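Local coordinates for tegumental protein 20.8 kDa (Clonorchis sinensis, PDB 5X2D) that probably binds calcium through another part of the full-length tegumental-allergen-like protein, this chain being its dimeric dynein-light-chain-like domain, at residues A[1-9]-A[16-27]; A[67-78]-A[87-95]. One frame throughout, in Å; residues are numbered along the deposited sequence.

Interaction 1 (A[1-9]-A[16-27])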
loop_
_atom_site.group_PDB
_atom_site.type_symbol
_atom_site.label_atom_id
_atom_site.label_comp_id
_atom_site.label_asym_id
_atom_site.label_seq_id
_atom_site.Cartn_x
_atom_site.Cartn_y
_atom_site.Cartn_z
ATOM N N PRO A 1 -28.379 5.423 5.862
ATOM C CA PRO A 1 -28.104 4.139 6.518
ATOM C C PRO A 1 -26.739 4.090 7.194
ATOM O O PRO A 1 -26.283 5.105 7.732
ATOM C CB PRO A 1 -28.170 3.131 5.360
ATOM C CG PRO A 1 -28.804 3.911 4.174
ATOM C CD PRO A 1 -29.270 5.238 4.708
ATOM N N SER A 2 -26.109 2.915 7.163
ATOM C CA SER A 2 -24.794 2.712 7.766
ATOM C C SER A 2 -24.013 1.577 7.099
ATOM O O SER A 2 -24.517 0.885 6.214
ATOM C CB SER A 2 -24.941 2.398 9.263
ATOM O OG SER A 2 -23.682 2.262 9.907
ATOM N N LEU A 3 -22.768 1.404 7.531
ATOM C CA LEU A 3 -21.918 0.313 7.056
ATOM C C LEU A 3 -22.215 -0.991 7.775
ATOM O O LEU A 3 -22.439 -1.002 8.983
ATOM C CB LEU A 3 -20.438 0.644 7.228
ATOM C CG LEU A 3 -19.812 1.547 6.174
ATOM C CD1 LEU A 3 -18.338 1.649 6.463
ATOM C CD2 LEU A 3 -20.049 0.971 4.787
ATOM N N PRO A 4 -22.207 -2.099 7.031
ATOM C CA PRO A 4 -22.359 -3.402 7.667
ATOM C C PRO A 4 -21.346 -3.557 8.814
ATOM O O PRO A 4 -20.285 -2.919 8.777
ATOM C CB PRO A 4 -22.079 -4.375 6.515
ATOM C CG PRO A 4 -22.467 -3.633 5.299
ATOM C CD PRO A 4 -22.046 -2.215 5.571
ATOM N N PRO A 5 -21.703 -4.325 9.857
ATOM C CA PRO A 5 -20.802 -4.500 11.002
ATOM C C PRO A 5 -19.505 -5.243 10.669
ATOM O O PRO A 5 -18.487 -5.002 11.324
ATOM C CB PRO A 5 -21.651 -5.294 11.995
ATOM C CG PRO A 5 -22.749 -5.896 11.182
ATOM C CD PRO A 5 -23.026 -4.927 10.092
ATOM N N GLU A 6 -19.535 -6.111 9.659
ATOM C CA GLU A 6 -18.335 -6.839 9.241
ATOM C C GLU A 6 -17.203 -5.891 8.890
ATOM O O GLU A 6 -16.043 -6.177 9.182
ATOM C CB GLU A 6 -18.604 -7.738 8.024
ATOM C CG GLU A 6 -19.867 -8.583 8.043
ATOM C CD GLU A 6 -21.089 -7.819 7.591
ATOM O OE1 GLU A 6 -21.280 -6.691 8.082
ATOM O OE2 GLU A 6 -21.834 -8.319 6.719
ATOM N N ILE A 7 -17.545 -4.768 8.262
ATOM C CA ILE A 7 -16.545 -3.798 7.840
ATOM C C ILE A 7 -16.069 -2.883 8.953
ATOM O O ILE A 7 -16.846 -2.156 9.564
ATOM C CB ILE A 7 -17.079 -2.963 6.669
ATOM C CG1 ILE A 7 -16.885 -3.755 5.381
ATOM C CG2 ILE A 7 -16.324 -1.647 6.538
ATOM C CD1 ILE A 7 -17.807 -3.380 4.323
ATOM N N ILE A 8 -14.763 -2.920 9.192
ATOM C CA ILE A 8 -14.148 -2.066 10.186
ATOM C C ILE A 8 -13.273 -1.055 9.468
ATOM O O ILE A 8 -12.227 -1.403 8.914
ATOM C CB ILE A 8 -13.291 -2.852 11.201
ATOM C CG1 ILE A 8 -14.160 -3.785 12.044
ATOM C CG2 ILE A 8 -12.474 -1.891 12.068
ATOM C CD1 ILE A 8 -14.248 -5.184 11.511
ATOM N N VAL A 9 -13.714 0.197 9.492
ATOM C CA VAL A 9 -13.055 1.268 8.781
ATOM C C VAL A 9 -11.726 1.629 9.446
ATOM O O VAL A 9 -11.661 1.830 10.659
ATOM C CB VAL A 9 -13.954 2.517 8.707
ATOM C CG1 VAL A 9 -13.313 3.578 7.803
ATOM C CG2 VAL A 9 -15.312 2.139 8.176
ATOM N N LEU A 16 -20.250 8.425 3.169
ATOM C CA LEU A 16 -20.710 7.105 3.604
ATOM C C LEU A 16 -21.363 6.395 2.448
ATOM O O LEU A 16 -21.284 5.173 2.328
ATOM C CB LEU A 16 -21.709 7.179 4.761
ATOM C CG LEU A 16 -21.163 7.189 6.180
ATOM C CD1 LEU A 16 -22.241 7.542 7.212
ATOM C CD2 LEU A 16 -20.568 5.816 6.472
ATOM N N GLU A 17 -22.027 7.176 1.605
ATOM C CA GLU A 17 -22.723 6.621 0.463
ATOM C C GLU A 17 -21.731 5.846 -0.412
ATOM O O GLU A 17 -21.965 4.689 -0.760
ATOM C CB GLU A 17 -23.423 7.738 -0.327
ATOM C CG GLU A 17 -24.245 7.248 -1.501
ATOM C CD GLU A 17 -25.022 8.360 -2.175
ATOM O OE1 GLU A 17 -24.678 9.547 -1.975
ATOM O OE2 GLU A 17 -25.997 8.043 -2.888
ATOM N N ASP A 18 -20.592 6.460 -0.702
ATOM C CA ASP A 18 -19.590 5.808 -1.520
ATOM C C ASP A 18 -18.849 4.716 -0.767
ATOM O O ASP A 18 -18.258 3.833 -1.370
ATOM C CB ASP A 18 -18.593 6.834 -2.055
ATOM C CG ASP A 18 -19.231 7.824 -3.011
ATOM O OD1 ASP A 18 -20.210 7.449 -3.701
ATOM O OD2 ASP A 18 -18.766 8.988 -3.034
ATOM N N GLN A 19 -18.861 4.774 0.549
ATOM C CA GLN A 19 -18.223 3.723 1.320
ATOM C C GLN A 19 -19.091 2.488 1.281
ATOM O O GLN A 19 -18.610 1.358 1.139
ATOM C CB GLN A 19 -17.985 4.151 2.768
ATOM C CG GLN A 19 -16.705 4.928 2.962
ATOM C CD GLN A 19 -16.617 5.474 4.354
ATOM O OE1 GLN A 19 -16.691 4.710 5.313
ATOM N NE2 GLN A 19 -16.490 6.802 4.486
ATOM N N ILE A 20 -20.382 2.726 1.415
ATOM C CA ILE A 20 -21.351 1.661 1.447
ATOM C C ILE A 20 -21.331 0.879 0.142
ATOM O O ILE A 20 -21.385 -0.344 0.177
ATOM C CB ILE A 20 -22.756 2.203 1.732
ATOM C CG1 ILE A 20 -22.870 2.580 3.213
ATOM C CG2 ILE A 20 -23.817 1.186 1.358
ATOM C CD1 ILE A 20 -24.178 3.260 3.588
ATOM N N LYS A 21 -21.177 1.528 -1.013
ATOM C CA LYS A 21 -21.315 0.733 -2.235
ATOM C C LYS A 21 -20.058 -0.073 -2.503
ATOM O O LYS A 21 -20.104 -1.087 -3.205
ATOM C CB LYS A 21 -21.591 1.581 -3.492
ATOM C CG LYS A 21 -22.198 2.963 -3.351
ATOM C CD LYS A 21 -22.563 3.480 -4.762
ATOM C CE LYS A 21 -22.721 4.993 -4.852
ATOM N NZ LYS A 21 -24.037 5.371 -4.273
ATOM N N ILE A 22 -18.947 0.350 -1.909
ATOM C CA ILE A 22 -17.758 -0.477 -1.876
ATOM C C ILE A 22 -18.013 -1.693 -0.978
ATOM O O ILE A 22 -17.570 -2.800 -1.303
ATOM C CB ILE A 22 -16.541 0.339 -1.439
ATOM C CG1 ILE A 22 -15.966 1.069 -2.663
ATOM C CG2 ILE A 22 -15.495 -0.549 -0.786
ATOM C CD1 ILE A 22 -14.994 2.202 -2.356
ATOM N N ALA A 23 -18.734 -1.492 0.132
ATOM C CA ALA A 23 -19.126 -2.611 1.013
ATOM C C ALA A 23 -19.910 -3.655 0.230
ATOM O O ALA A 23 -19.519 -4.824 0.139
ATOM C CB ALA A 23 -19.952 -2.129 2.170
ATOM N N ARG A 24 -21.019 -3.188 -0.339
ATOM C CA ARG A 24 -21.926 -3.975 -1.167
ATOM C C ARG A 24 -21.252 -4.840 -2.236
ATOM O O ARG A 24 -21.572 -6.016 -2.375
ATOM C CB ARG A 24 -22.890 -3.009 -1.860
ATOM C CG ARG A 24 -24.356 -3.122 -1.486
ATOM C CD ARG A 24 -25.012 -4.288 -2.211
ATOM N NE ARG A 24 -26.461 -4.304 -2.019
ATOM C CZ ARG A 24 -27.297 -5.102 -2.678
ATOM N NH1 ARG A 24 -26.830 -5.972 -3.562
ATOM N NH2 ARG A 24 -28.599 -5.043 -2.436
ATOM N N GLU A 25 -20.328 -4.255 -2.991
ATOM C CA GLU A 25 -19.679 -4.970 -4.074
ATOM C C GLU A 25 -18.632 -5.948 -3.541
ATOM O O GLU A 25 -18.445 -7.040 -4.091
ATOM C CB GLU A 25 -19.043 -3.966 -5.057
ATOM C CG GLU A 25 -18.261 -4.584 -6.205
ATOM C CD GLU A 25 -19.179 -5.180 -7.272
ATOM O OE1 GLU A 25 -20.425 -5.005 -7.157
ATOM O OE2 GLU A 25 -18.652 -5.801 -8.234
ATOM N N THR A 26 -17.980 -5.559 -2.450
ATOM C CA THR A 26 -16.877 -6.334 -1.873
ATOM C C THR A 26 -17.266 -7.587 -1.075
ATOM O O THR A 26 -16.804 -8.683 -1.366
ATOM C CB THR A 26 -16.066 -5.448 -0.925
ATOM O OG1 THR A 26 -15.539 -4.349 -1.659
ATOM C CG2 THR A 26 -14.933 -6.208 -0.276
ATOM N N ILE A 27 -18.150 -7.420 -0.099
ATOM C CA ILE A 27 -18.409 -8.470 0.880
ATOM C C ILE A 27 -18.864 -9.801 0.281
ATOM O O ILE A 27 -18.453 -10.857 0.762
ATOM C CB ILE A 27 -19.453 -8.026 1.926
ATOM C CG1 ILE A 27 -19.015 -6.739 2.603
ATOM C CG2 ILE A 27 -19.569 -9.039 3.020
ATOM C CD1 ILE A 27 -20.125 -6.070 3.333
#

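Interaction 2 (A[67-78]-A[87-95])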
loop_
_atom_site.group_PDB
_atom_site.type_symbol
_atom_site.label_atom_id
_atom_site.label_comp_id
_atom_site.label_asym_id
_atom_site.label_seq_id
_atom_site.Cartn_x
_atom_site.Cartn_y
_atom_site.Cartn_z
ATOM N N TYR A 67 0.082 -3.524 8.837
ATOM C CA TYR A 67 0.877 -2.556 8.072
ATOM C C TYR A 67 1.017 -1.166 8.687
ATOM O O TYR A 67 0.323 -0.821 9.650
ATOM C CB TYR A 67 0.329 -2.440 6.650
ATOM C CG TYR A 67 -1.033 -1.814 6.488
ATOM C CD1 TYR A 67 -1.186 -0.430 6.455
ATOM C CD2 TYR A 67 -2.154 -2.599 6.265
ATOM C CE1 TYR A 67 -2.414 0.140 6.266
ATOM C CE2 TYR A 67 -3.396 -2.035 6.081
ATOM C CZ TYR A 67 -3.515 -0.663 6.075
ATOM O OH TYR A 67 -4.741 -0.069 5.896
ATOM N N TRP A 68 2.014 -0.435 8.190
ATOM C CA TRP A 68 2.317 0.928 8.632
ATOM C C TRP A 68 2.631 1.925 7.502
ATOM O O TRP A 68 3.652 1.783 6.835
ATOM C CB TRP A 68 3.504 0.890 9.605
ATOM C CG TRP A 68 3.199 0.218 10.919
ATOM C CD1 TRP A 68 2.858 0.831 12.067
ATOM C CD2 TRP A 68 3.223 -1.189 11.196
ATOM N NE1 TRP A 68 2.648 -0.099 13.060
ATOM C CE2 TRP A 68 2.866 -1.342 12.556
ATOM C CE3 TRP A 68 3.515 -2.335 10.445
ATOM C CZ2 TRP A 68 2.793 -2.593 13.170
ATOM C CZ3 TRP A 68 3.431 -3.588 11.061
ATOM C CH2 TRP A 68 3.078 -3.701 12.411
ATOM N N ILE A 69 1.796 2.944 7.295
ATOM C CA ILE A 69 2.104 3.970 6.284
ATOM C C ILE A 69 2.497 5.315 6.883
ATOM O O ILE A 69 1.914 5.747 7.868
ATOM C CB ILE A 69 0.930 4.230 5.317
ATOM C CG1 ILE A 69 0.345 2.922 4.793
ATOM C CG2 ILE A 69 1.398 5.067 4.110
ATOM C CD1 ILE A 69 -0.479 3.114 3.504
ATOM N N THR A 70 3.464 5.994 6.264
ATOM C CA THR A 70 3.786 7.360 6.665
ATOM C C THR A 70 2.561 8.214 6.412
ATOM O O THR A 70 1.722 7.872 5.581
ATOM C CB THR A 70 4.963 7.959 5.880
ATOM O OG1 THR A 70 4.614 8.077 4.495
ATOM C CG2 THR A 70 6.191 7.097 6.035
ATOM N N GLN A 71 2.433 9.325 7.109
ATOM C CA GLN A 71 1.304 10.166 6.799
ATOM C C GLN A 71 1.751 11.338 5.935
ATOM O O GLN A 71 2.814 11.940 6.123
ATOM C CB GLN A 71 0.591 10.628 8.063
ATOM C CG GLN A 71 1.463 11.299 9.069
ATOM C CD GLN A 71 0.670 11.686 10.311
ATOM O OE1 GLN A 71 -0.532 11.964 10.236
ATOM N NE2 GLN A 71 1.328 11.672 11.458
ATOM N N THR A 72 0.948 11.596 4.924
ATOM C CA THR A 72 1.329 12.532 3.902
ATOM C C THR A 72 0.053 13.050 3.314
ATOM O O THR A 72 -1.019 12.533 3.629
ATOM C CB THR A 72 2.155 11.857 2.809
ATOM O OG1 THR A 72 2.667 12.853 1.927
ATOM C CG2 THR A 72 1.278 10.908 2.034
ATOM N N PHE A 73 0.143 14.022 2.420
ATOM C CA PHE A 73 -1.082 14.532 1.829
ATOM C C PHE A 73 -1.530 13.585 0.730
ATOM O O PHE A 73 -0.814 13.369 -0.235
ATOM C CB PHE A 73 -0.879 15.922 1.279
ATOM C CG PHE A 73 -2.034 16.414 0.472
ATOM C CD1 PHE A 73 -3.313 16.429 1.004
ATOM C CD2 PHE A 73 -1.846 16.853 -0.833
ATOM C CE1 PHE A 73 -4.385 16.894 0.260
ATOM C CE2 PHE A 73 -2.904 17.310 -1.587
ATOM C CZ PHE A 73 -4.177 17.334 -1.043
ATOM N N VAL A 74 -2.718 13.018 0.892
ATOM C CA VAL A 74 -3.242 12.089 -0.087
ATOM C C VAL A 74 -4.505 12.679 -0.690
ATOM O O VAL A 74 -5.554 12.797 -0.022
ATOM C CB VAL A 74 -3.531 10.716 0.511
ATOM C CG1 VAL A 74 -4.182 9.848 -0.515
ATOM C CG2 VAL A 74 -2.239 10.068 1.045
ATOM N N PRO A 75 -4.386 13.070 -1.967
ATOM C CA PRO A 75 -5.279 13.927 -2.748
ATOM C C PRO A 75 -6.654 13.375 -3.134
ATOM O O PRO A 75 -7.606 14.140 -3.027
ATOM C CB PRO A 75 -4.455 14.191 -4.018
ATOM C CG PRO A 75 -3.611 13.026 -4.161
ATOM C CD PRO A 75 -3.280 12.549 -2.786
ATOM N N ASN A 76 -6.797 12.120 -3.546
ATOM C CA ASN A 76 -8.132 11.731 -3.983
ATOM C C ASN A 76 -8.848 10.837 -2.988
ATOM O O ASN A 76 -8.368 10.644 -1.862
ATOM C CB ASN A 76 -8.088 11.086 -5.355
ATOM C CG ASN A 76 -7.637 12.064 -6.439
ATOM O OD1 ASN A 76 -8.124 13.208 -6.524
ATOM N ND2 ASN A 76 -6.706 11.616 -7.281
ATOM N N MET A 77 -10.039 10.370 -3.366
ATOM C CA MET A 77 -10.817 9.524 -2.472
ATOM C C MET A 77 -9.950 8.361 -2.069
ATOM O O MET A 77 -9.173 7.876 -2.881
ATOM C CB MET A 77 -12.099 9.000 -3.111
ATOM C CG MET A 77 -12.829 9.946 -3.992
ATOM S SD MET A 77 -14.587 9.536 -4.027
ATOM C CE MET A 77 -14.834 9.667 -5.812
ATOM N N SER A 78 -10.008 8.006 -0.792
ATOM C CA SER A 78 -9.346 6.836 -0.302
ATOM C C SER A 78 -10.151 6.227 0.822
ATOM O O SER A 78 -10.644 6.923 1.720
ATOM C CB SER A 78 -7.908 7.152 0.110
ATOM O OG SER A 78 -7.833 8.039 1.185
ATOM N N ALA A 87 -7.405 -6.701 4.993
ATOM C CA ALA A 87 -7.576 -5.270 4.733
ATOM C C ALA A 87 -7.683 -4.965 3.256
ATOM O O ALA A 87 -7.023 -5.598 2.427
ATOM C CB ALA A 87 -6.429 -4.465 5.342
ATOM N N TYR A 88 -8.494 -3.955 2.952
ATOM C CA TYR A 88 -8.701 -3.489 1.594
ATOM C C TYR A 88 -8.401 -2.002 1.513
ATOM O O TYR A 88 -8.988 -1.200 2.241
ATOM C CB TYR A 88 -10.136 -3.785 1.138
ATOM C CG TYR A 88 -10.434 -5.267 1.082
ATOM C CD1 TYR A 88 -10.862 -5.952 2.213
ATOM C CD2 TYR A 88 -10.238 -5.995 -0.093
ATOM C CE1 TYR A 88 -11.116 -7.308 2.171
ATOM C CE2 TYR A 88 -10.486 -7.356 -0.142
ATOM C CZ TYR A 88 -10.926 -8.008 0.995
ATOM O OH TYR A 88 -11.173 -9.369 0.961
ATOM N N LEU A 89 -7.474 -1.629 0.642
ATOM C CA LEU A 89 -7.128 -0.225 0.469
ATOM C C LEU A 89 -7.580 0.285 -0.905
ATOM O O LEU A 89 -7.234 -0.302 -1.947
ATOM C CB LEU A 89 -5.615 -0.007 0.646
ATOM C CG LEU A 89 -5.067 -0.085 2.073
ATOM C CD1 LEU A 89 -4.767 -1.513 2.405
ATOM C CD2 LEU A 89 -3.838 0.778 2.285
ATOM N N PHE A 90 -8.362 1.362 -0.912
ATOM C CA PHE A 90 -8.748 1.998 -2.168
ATOM C C PHE A 90 -8.142 3.389 -2.287
ATOM O O PHE A 90 -8.180 4.175 -1.330
ATOM C CB PHE A 90 -10.269 2.075 -2.305
ATOM C CG PHE A 90 -10.926 0.727 -2.452
ATOM C CD1 PHE A 90 -11.031 -0.140 -1.354
ATOM C CD2 PHE A 90 -11.421 0.309 -3.684
ATOM C CE1 PHE A 90 -11.639 -1.389 -1.479
ATOM C CE2 PHE A 90 -12.026 -0.940 -3.823
ATOM C CZ PHE A 90 -12.135 -1.794 -2.715
ATOM N N TRP A 91 -7.574 3.662 -3.462
ATOM C CA TRP A 91 -7.076 4.977 -3.850
ATOM C C TRP A 91 -7.557 5.307 -5.241
ATOM O O TRP A 91 -7.192 4.618 -6.185
ATOM C CB TRP A 91 -5.548 5.037 -3.907
ATOM C CG TRP A 91 -4.796 4.873 -2.650
ATOM C CD1 TRP A 91 -4.829 5.687 -1.559
ATOM C CD2 TRP A 91 -3.830 3.853 -2.366
ATOM N NE1 TRP A 91 -3.959 5.226 -0.599
ATOM C CE2 TRP A 91 -3.334 4.100 -1.069
ATOM C CE3 TRP A 91 -3.343 2.752 -3.079
ATOM C CZ2 TRP A 91 -2.380 3.286 -0.469
ATOM C CZ3 TRP A 91 -2.399 1.949 -2.484
ATOM C CH2 TRP A 91 -1.923 2.226 -1.194
ATOM N N GLN A 92 -8.276 6.403 -5.403
ATOM C CA GLN A 92 -8.518 6.912 -6.736
ATOM C C GLN A 92 -7.243 7.627 -7.173
ATOM O O GLN A 92 -6.766 8.492 -6.481
ATOM C CB GLN A 92 -9.711 7.833 -6.716
ATOM C CG GLN A 92 -10.021 8.506 -8.007
ATOM C CD GLN A 92 -11.211 9.425 -7.863
ATOM O OE1 GLN A 92 -11.316 10.189 -6.886
ATOM N NE2 GLN A 92 -12.143 9.328 -8.805
ATOM N N THR A 93 -6.626 7.200 -8.272
ATOM C CA THR A 93 -5.352 7.808 -8.674
ATOM C C THR A 93 -5.516 8.948 -9.676
ATOM O O THR A 93 -4.573 9.688 -9.898
ATOM C CB THR A 93 -4.370 6.763 -9.283
ATOM O OG1 THR A 93 -5.031 5.998 -10.298
ATOM C CG2 THR A 93 -3.849 5.800 -8.217
ATOM N N SER A 94 -6.706 9.092 -10.264
ATOM C CA SER A 94 -7.045 10.210 -11.162
ATOM C C SER A 94 -8.560 10.317 -11.273
ATOM O O SER A 94 -9.257 9.373 -10.907
ATOM C CB SER A 94 -6.433 10.026 -12.557
ATOM O OG SER A 94 -5.051 10.342 -12.576
ATOM N N GLU A 95 -9.088 11.450 -11.741
ATOM C CA GLU A 95 -10.514 11.483 -12.084
ATOM C C GLU A 95 -10.743 11.950 -13.522
ATOM O O GLU A 95 -10.575 11.178 -14.470
ATOM C CB GLU A 95 -11.302 12.331 -11.081
ATOM C CG GLU A 95 -10.894 13.795 -10.940
ATOM C CD GLU A 95 -11.727 14.520 -9.881
ATOM O OE1 GLU A 95 -12.970 14.581 -10.023
ATOM O OE2 GLU A 95 -11.137 15.012 -8.896
#

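Interaction 1 (A[1-9]-A[16-27])
This is an apolar contact, without a hydrogen bond across it, at the place where the N-terminal segment leads into the outermost strand, 7-13, of the sheet: Leu3, Pro4 and Ile7 lie along one side of helix 16-29 and meet Ile20, Ala23 and Ile27. Leu3 divides its two methyls: CD2 packs on Ile20, 3.6 Å from Ile20 CG1, while CD1 lies 3.7 Å from Gln19 OE1, the two side chains crossing at about a right angle. Gln19 NE2 makes a weak hydrogen bond to Met14 O, and Val9 CG2 approaches Gln19 OE1. Further along the helix, the Pro4 ring bridges one turn, with CD 4.0 Å from Ala23 CB and CG 3.9 Å from Ile27 CD1. In the dynein-light-chain-like fold, this first strand enters the edge of the sheet and the chain then turns back as the helix; the axes of 7-9 and 16-27 lie at 141°. Ile7 lies between the helix and the sheet. With CG1 anti to the carbonyl carbon (chi1 -82°) and the chain extended beyond it, CD1 reaches Ala23 and comes within 3.7 Å of Ile27 CD1, and the side chain also touches Phe81 of strand 78-83. Helix 36-54 packs against Ile22 and Thr26. Thr26 OG1 bonds back to Ile22 O, an oxygen that also accepts the helical bond from Thr26 N.

Interaction 2 (A[67-78]-A[87-95])
Tyr67 and Leu89 approach from opposite directions at the apolar centre, where Leu89 CD1 lies 4.0 Å from Tyr67 CE2. In this dynein-light-chain-like fold, strand 66-69 stands away from its own sheet and pairs antiparallel with a strand of the second subunit, as in the strand-exchanged dynein light chain dimer; its inward side chains still cover strand 87-92. Ala87 CB sits at the edge of the Tyr67 ring, in its plane and 4.0 Å from CE2. Tyr67 CG lies between the backbone N and the carbonyl carbon (chi1 68°), and the phenol OH hydrogen-bonds to Gln80 OE1. Ile69 CD1 continues the apolar layer, reaching Leu89 CD2 and the edge of the Trp91 indole, 4.4 Å from CZ2. Val74 CG1 and Ser78 CB approach the indole obliquely near CD1. Ser78 and Trp91 form an antiparallel, non-hydrogen-bonded pair, where the returning chain joins the sheet. Next to it, Gln92 N donates to Met77 O at 3.1 Å, nearly straight at 173°. The extended Gln92 side chain puts OE1 beside Met77 CG and Asn76 CB, while its NE2 bonds to Gly55 O. At the polar edge, Asn76 ND2 donates to Gln92 O over 3.2 Å; the oxygen lies close to the plane of the Asn76 amide, but the nitrogen stands above the Gln92 carbonyl plane.

In the fold
Interaction 1 and interaction 2 have centres about 17 Å apart and are joined through one antiparallel sheet, in which strand 78-83 lies between strands 7-13 and 87-92. They touch directly where Ile22 CG2 of the helix lies 4.0 Å from Phe90 CE1. Phe81 of the intervening strand is a shared neighbour, touched by Ile7 and Ile22 from interaction 1 and by Phe90 from interaction 2. Interaction 1 stays within the subunit, whereas segment 67-78 of interaction 2 carries the strand that pairs with the second subunit, where Gln71 N also bonds to Glu44 OE2 of that chain. Neither contact includes a calcium site; calcium binding probably belongs to the EF-hand region of the full-length protein.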